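Local coordinates for protein erythromycin dehydratase (Saccharopolyspora erythraea, PDB 3EL6) that probably removes water from beta-hydroxyacyl intermediates, as the dehydratase domain of the modular polyketide synthase that builds the erythromycin macrolide core, at residues Gly31-Ala43 against Val53-Trp65. Numbering follows the deposited sequence.
Sequences GVRGAEHPLLLAA and VFTGRLSTDEQPW
Leu39 turns CG anti to its carbonyl carbon (chi1 -48°) and, with chi2 extended, points CD1 to Leu58 and CD2 to Gln63, while Arg57, bent at chi3 (-72°), brings its guanidinium against Leu41. Leu39 CD1 lies 3.3 Å from Leu58 CD1, closer than usual, and Leu58 has an uncommon rotamer, so its exact placement is doubtful. Leu39 CD2 sits against the amide of Gln63, 3.2 Å from its CD. That amide is held by a hydrogen bond that Gln63 OE1 accepts from Ser59 N. Farther along, Leu41 CD1 lies over one face of the guanidinium, 3.6 Å from Arg57 NH1, while Arg57 NH2 donates a hydrogen bond to Ser28 O of the second subunit. Ala43 CB packs at 3.5 Å on Phe54 CD2. The backbones run antiparallel: Thr55 N donates a hydrogen bond to Ala42 O, and Arg57 N one to Leu39 O. Thr55 O accepts hydrogen bonds from Leu41 N at 2.6 Å and, weakly, from Ala42 N at 3.4 Å. Gly56 CA comes within 3.8 Å of Leu40 CA, and Leu39 O sits 3.0 Å from Gly56 CA, where a side chain would be. Two residues facing Thr55 make a classic beta bulge, here in the hairpin of strands 40-45 and 52-58 of the double hotdog fold, where the second subunit packs.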
loop_
_atom_site.group_PDB
_atom_site.type_symbol
_atom_site.label_atom_id
_atom_site.label_comp_id
_atom_site.label_asym_id
_atom_site.label_seq_id
_atom_site.Cartn_x
_atom_site.Cartn_y
_atom_site.Cartn_z
ATOM N N GLY A 31 -7.027 1.565 10.159
ATOM C CA GLY A 31 -5.616 1.228 10.219
ATOM C C GLY A 31 -4.814 2.022 9.179
ATOM O O GLY A 31 -3.723 1.600 8.781
ATOM N N VAL A 32 -5.348 3.154 8.723
ATOM C CA VAL A 32 -4.618 3.971 7.729
ATOM C C VAL A 32 -4.355 5.330 8.376
ATOM O O VAL A 32 -4.843 5.570 9.484
ATOM C CB VAL A 32 -5.422 4.094 6.428
ATOM C CG1 VAL A 32 -5.688 2.683 5.873
ATOM C CG2 VAL A 32 -6.733 4.822 6.617
ATOM N N ARG A 33 -3.553 6.178 7.720
ATOM C CA ARG A 33 -3.388 7.575 8.137
ATOM C C ARG A 33 -4.287 8.466 7.287
ATOM O O ARG A 33 -4.487 8.210 6.110
ATOM C CB ARG A 33 -1.952 8.038 7.922
ATOM C CG ARG A 33 -0.933 7.183 8.507
ATOM C CD ARG A 33 0.486 7.762 8.258
ATOM N NE ARG A 33 1.070 7.411 6.961
ATOM C CZ ARG A 33 1.410 8.293 6.011
ATOM N NH1 ARG A 33 1.992 7.878 4.890
ATOM N NH2 ARG A 33 1.151 9.589 6.169
ATOM N N GLY A 34 -4.778 9.564 7.843
ATOM C CA GLY A 34 -5.628 10.461 7.054
ATOM C C GLY A 34 -4.689 11.377 6.282
ATOM O O GLY A 34 -3.550 11.573 6.667
ATOM N N ALA A 35 -5.147 11.930 5.178
ATOM C CA ALA A 35 -4.244 12.689 4.341
ATOM C C ALA A 35 -4.721 14.116 4.459
ATOM O O ALA A 35 -5.933 14.374 4.517
ATOM C CB ALA A 35 -4.339 12.180 2.904
ATOM N N GLU A 36 -3.792 15.046 4.528
ATOM C CA GLU A 36 -4.121 16.447 4.667
ATOM C C GLU A 36 -4.372 17.105 3.295
ATOM O O GLU A 36 -5.051 18.141 3.170
ATOM C CB GLU A 36 -2.954 17.136 5.360
ATOM C CG GLU A 36 -2.889 16.901 6.851
ATOM C CD GLU A 36 -3.926 17.726 7.609
ATOM O OE1 GLU A 36 -5.153 17.422 7.509
ATOM O OE2 GLU A 36 -3.503 18.690 8.311
ATOM N N HIS A 37 -3.834 16.517 2.246
ATOM C CA HIS A 37 -3.994 17.141 0.933
ATOM C C HIS A 37 -5.466 17.168 0.552
ATOM O O HIS A 37 -6.162 16.194 0.707
ATOM C CB HIS A 37 -3.235 16.314 -0.086
ATOM C CG HIS A 37 -3.141 16.942 -1.426
ATOM N ND1 HIS A 37 -4.153 16.870 -2.345
ATOM C CD2 HIS A 37 -2.113 17.565 -2.039
ATOM C CE1 HIS A 37 -3.778 17.477 -3.456
ATOM N NE2 HIS A 37 -2.538 17.898 -3.299
ATOM N N PRO A 38 -5.946 18.279 0.010
ATOM C CA PRO A 38 -7.385 18.361 -0.344
ATOM C C PRO A 38 -7.940 17.235 -1.237
ATOM O O PRO A 38 -9.152 16.943 -1.156
ATOM C CB PRO A 38 -7.482 19.682 -1.129
ATOM C CG PRO A 38 -6.316 20.490 -0.675
ATOM C CD PRO A 38 -5.204 19.508 -0.316
ATOM N N LEU A 39 -7.111 16.652 -2.109
ATOM C CA LEU A 39 -7.566 15.613 -3.038
ATOM C C LEU A 39 -7.338 14.185 -2.493
ATOM O O LEU A 39 -7.837 13.209 -3.055
ATOM C CB LEU A 39 -7.010 15.811 -4.455
ATOM C CG LEU A 39 -7.145 17.227 -5.002
ATOM C CD1 LEU A 39 -6.495 17.331 -6.400
ATOM C CD2 LEU A 39 -8.635 17.664 -5.044
ATOM N N LEU A 40 -6.662 14.068 -1.371
ATOM C CA LEU A 40 -6.324 12.737 -0.858
ATOM C C LEU A 40 -7.230 12.356 0.291
ATOM O O LEU A 40 -7.782 13.234 0.985
ATOM C CB LEU A 40 -4.866 12.633 -0.405
ATOM C CG LEU A 40 -3.906 12.778 -1.578
ATOM C CD1 LEU A 40 -2.467 12.690 -1.055
ATOM C CD2 LEU A 40 -4.241 11.698 -2.681
ATOM N N LEU A 41 -7.370 11.049 0.483
ATOM C CA LEU A 41 -8.276 10.513 1.478
ATOM C C LEU A 41 -7.513 9.753 2.555
ATOM O O LEU A 41 -7.710 10.000 3.755
ATOM C CB LEU A 41 -9.276 9.564 0.785
ATOM C CG LEU A 41 -10.269 10.259 -0.166
ATOM C CD1 LEU A 41 -10.927 9.182 -1.073
ATOM C CD2 LEU A 41 -11.253 11.076 0.657
ATOM N N ALA A 42 -6.645 8.827 2.151
ATOM C CA ALA A 42 -5.887 8.062 3.118
ATOM C C ALA A 42 -4.494 7.788 2.591
ATOM O O ALA A 42 -4.266 7.801 1.355
ATOM C CB ALA A 42 -6.559 6.722 3.333
ATOM N N ALA A 43 -3.578 7.544 3.515
ATOM C CA ALA A 43 -2.262 7.095 3.143
ATOM C C ALA A 43 -1.942 5.828 3.969
ATOM O O ALA A 43 -2.354 5.710 5.161
ATOM C CB ALA A 43 -1.249 8.170 3.391
ATOM N N VAL A 53 1.273 3.935 -0.111
ATOM C CA VAL A 53 0.195 4.049 -1.098
ATOM C C VAL A 53 -0.815 5.113 -0.643
ATOM O O VAL A 53 -1.200 5.155 0.527
ATOM C CB VAL A 53 -0.555 2.694 -1.318
ATOM C CG1 VAL A 53 -1.605 2.819 -2.449
ATOM C CG2 VAL A 53 0.472 1.591 -1.622
ATOM N N PHE A 54 -1.215 5.961 -1.575
ATOM C CA PHE A 54 -2.104 7.123 -1.277
ATOM C C PHE A 54 -3.358 6.993 -2.086
ATOM O O PHE A 54 -3.255 6.678 -3.291
ATOM C CB PHE A 54 -1.377 8.452 -1.685
ATOM C CG PHE A 54 -0.070 8.656 -0.972
ATOM C CD1 PHE A 54 1.138 8.187 -1.522
ATOM C CD2 PHE A 54 -0.042 9.329 0.277
ATOM C CE1 PHE A 54 2.369 8.356 -0.837
ATOM C CE2 PHE A 54 1.199 9.503 0.963
ATOM C CZ PHE A 54 2.398 9.024 0.395
ATOM N N THR A 55 -4.529 7.225 -1.480
ATOM C CA THR A 55 -5.750 7.233 -2.305
ATOM C C THR A 55 -6.496 8.578 -2.192
ATOM O O THR A 55 -6.372 9.274 -1.188
ATOM C CB THR A 55 -6.603 5.978 -2.077
ATOM O OG1 THR A 55 -5.702 4.830 -2.017
ATOM C CG2 THR A 55 -7.659 5.751 -3.253
ATOM N N GLY A 56 -7.149 8.966 -3.270
ATOM C CA GLY A 56 -7.896 10.243 -3.293
ATOM C C GLY A 56 -8.970 10.201 -4.361
ATOM O O GLY A 56 -9.241 9.147 -4.977
ATOM N N ARG A 57 -9.596 11.346 -4.606
ATOM C CA ARG A 57 -10.759 11.385 -5.477
ATOM C C ARG A 57 -10.833 12.797 -5.941
ATOM O O ARG A 57 -10.540 13.676 -5.153
ATOM C CB ARG A 57 -11.987 11.054 -4.651
ATOM C CG ARG A 57 -13.228 10.751 -5.472
ATOM C CD ARG A 57 -14.335 10.047 -4.570
ATOM N NE ARG A 57 -13.987 8.645 -4.229
ATOM C CZ ARG A 57 -14.033 8.077 -3.008
ATOM N NH1 ARG A 57 -14.426 8.765 -1.944
ATOM N NH2 ARG A 57 -13.672 6.806 -2.841
ATOM N N LEU A 58 -11.155 12.983 -7.206
ATOM C CA LEU A 58 -11.322 14.300 -7.847
ATOM C C LEU A 58 -12.771 14.353 -8.319
ATOM O O LEU A 58 -13.271 13.380 -8.879
ATOM C CB LEU A 58 -10.484 14.350 -9.128
ATOM C CG LEU A 58 -9.227 15.189 -9.086
ATOM C CD1 LEU A 58 -8.704 15.252 -7.683
ATOM C CD2 LEU A 58 -8.236 14.623 -10.039
ATOM N N SER A 59 -13.427 15.506 -8.203
ATOM C CA SER A 59 -14.722 15.651 -8.868
ATOM C C SER A 59 -15.042 17.137 -9.007
ATOM O O SER A 59 -14.615 17.929 -8.187
ATOM C CB SER A 59 -15.815 15.022 -8.040
ATOM O OG SER A 59 -15.944 15.737 -6.823
ATOM N N THR A 60 -15.758 17.499 -10.057
ATOM C CA THR A 60 -16.166 18.911 -10.210
ATOM C C THR A 60 -17.030 19.401 -9.062
ATOM O O THR A 60 -17.026 20.591 -8.730
ATOM C CB THR A 60 -16.835 19.134 -11.546
ATOM O OG1 THR A 60 -17.904 18.193 -11.683
ATOM C CG2 THR A 60 -15.894 18.846 -12.668
ATOM N N ASP A 61 -17.753 18.512 -8.388
ATOM C CA ASP A 61 -18.556 18.970 -7.272
ATOM C C ASP A 61 -17.699 19.517 -6.180
ATOM O O ASP A 61 -17.998 20.580 -5.623
ATOM C CB ASP A 61 -19.478 17.858 -6.696
ATOM C CG ASP A 61 -20.667 17.545 -7.597
ATOM O OD1 ASP A 61 -20.967 18.315 -8.552
ATOM O OD2 ASP A 61 -21.324 16.507 -7.345
ATOM N N GLU A 62 -16.627 18.790 -5.836
ATOM C CA GLU A 62 -15.738 19.232 -4.783
ATOM C C GLU A 62 -14.705 20.267 -5.274
ATOM O O GLU A 62 -14.259 21.113 -4.524
ATOM C CB GLU A 62 -14.982 18.027 -4.195
ATOM C CG GLU A 62 -15.889 17.041 -3.455
ATOM C CD GLU A 62 -16.613 17.704 -2.294
ATOM O OE1 GLU A 62 -17.856 17.495 -2.122
ATOM O OE2 GLU A 62 -15.923 18.460 -1.560
ATOM N N GLN A 63 -14.302 20.176 -6.524
ATOM C CA GLN A 63 -13.302 21.133 -7.050
ATOM C C GLN A 63 -13.854 21.764 -8.338
ATOM O O GLN A 63 -13.602 21.303 -9.452
ATOM C CB GLN A 63 -12.003 20.377 -7.345
ATOM C CG GLN A 63 -11.233 19.873 -6.127
ATOM C CD GLN A 63 -11.683 18.484 -5.650
ATOM O OE1 GLN A 63 -11.890 17.554 -6.458
ATOM N NE2 GLN A 63 -11.800 18.330 -4.338
ATOM N N PRO A 64 -14.689 22.811 -8.197
ATOM C CA PRO A 64 -15.415 23.238 -9.396
ATOM C C PRO A 64 -14.491 23.724 -10.498
ATOM O O PRO A 64 -14.838 23.705 -11.664
ATOM C CB PRO A 64 -16.366 24.375 -8.889
ATOM C CG PRO A 64 -16.534 24.109 -7.416
ATOM C CD PRO A 64 -15.284 23.284 -6.932
ATOM N N TRP A 65 -13.284 24.148 -10.145
ATOM C CA TRP A 65 -12.354 24.595 -11.170
ATOM C C TRP A 65 -11.994 23.520 -12.136
ATOM O O TRP A 65 -11.568 23.791 -13.228
ATOM C CB TRP A 65 -11.067 25.166 -10.528
ATOM C CG TRP A 65 -10.482 24.329 -9.382
ATOM C CD1 TRP A 65 -10.701 24.482 -8.070
ATOM C CD2 TRP A 65 -9.536 23.234 -9.509
ATOM N NE1 TRP A 65 -9.962 23.547 -7.348
ATOM C CE2 TRP A 65 -9.236 22.790 -8.221
ATOM C CE3 TRP A 65 -8.923 22.607 -10.605
ATOM C CZ2 TRP A 65 -8.334 21.726 -7.967
ATOM C CZ3 TRP A 65 -8.018 21.530 -10.344
ATOM C CH2 TRP A 65 -7.746 21.138 -9.053
#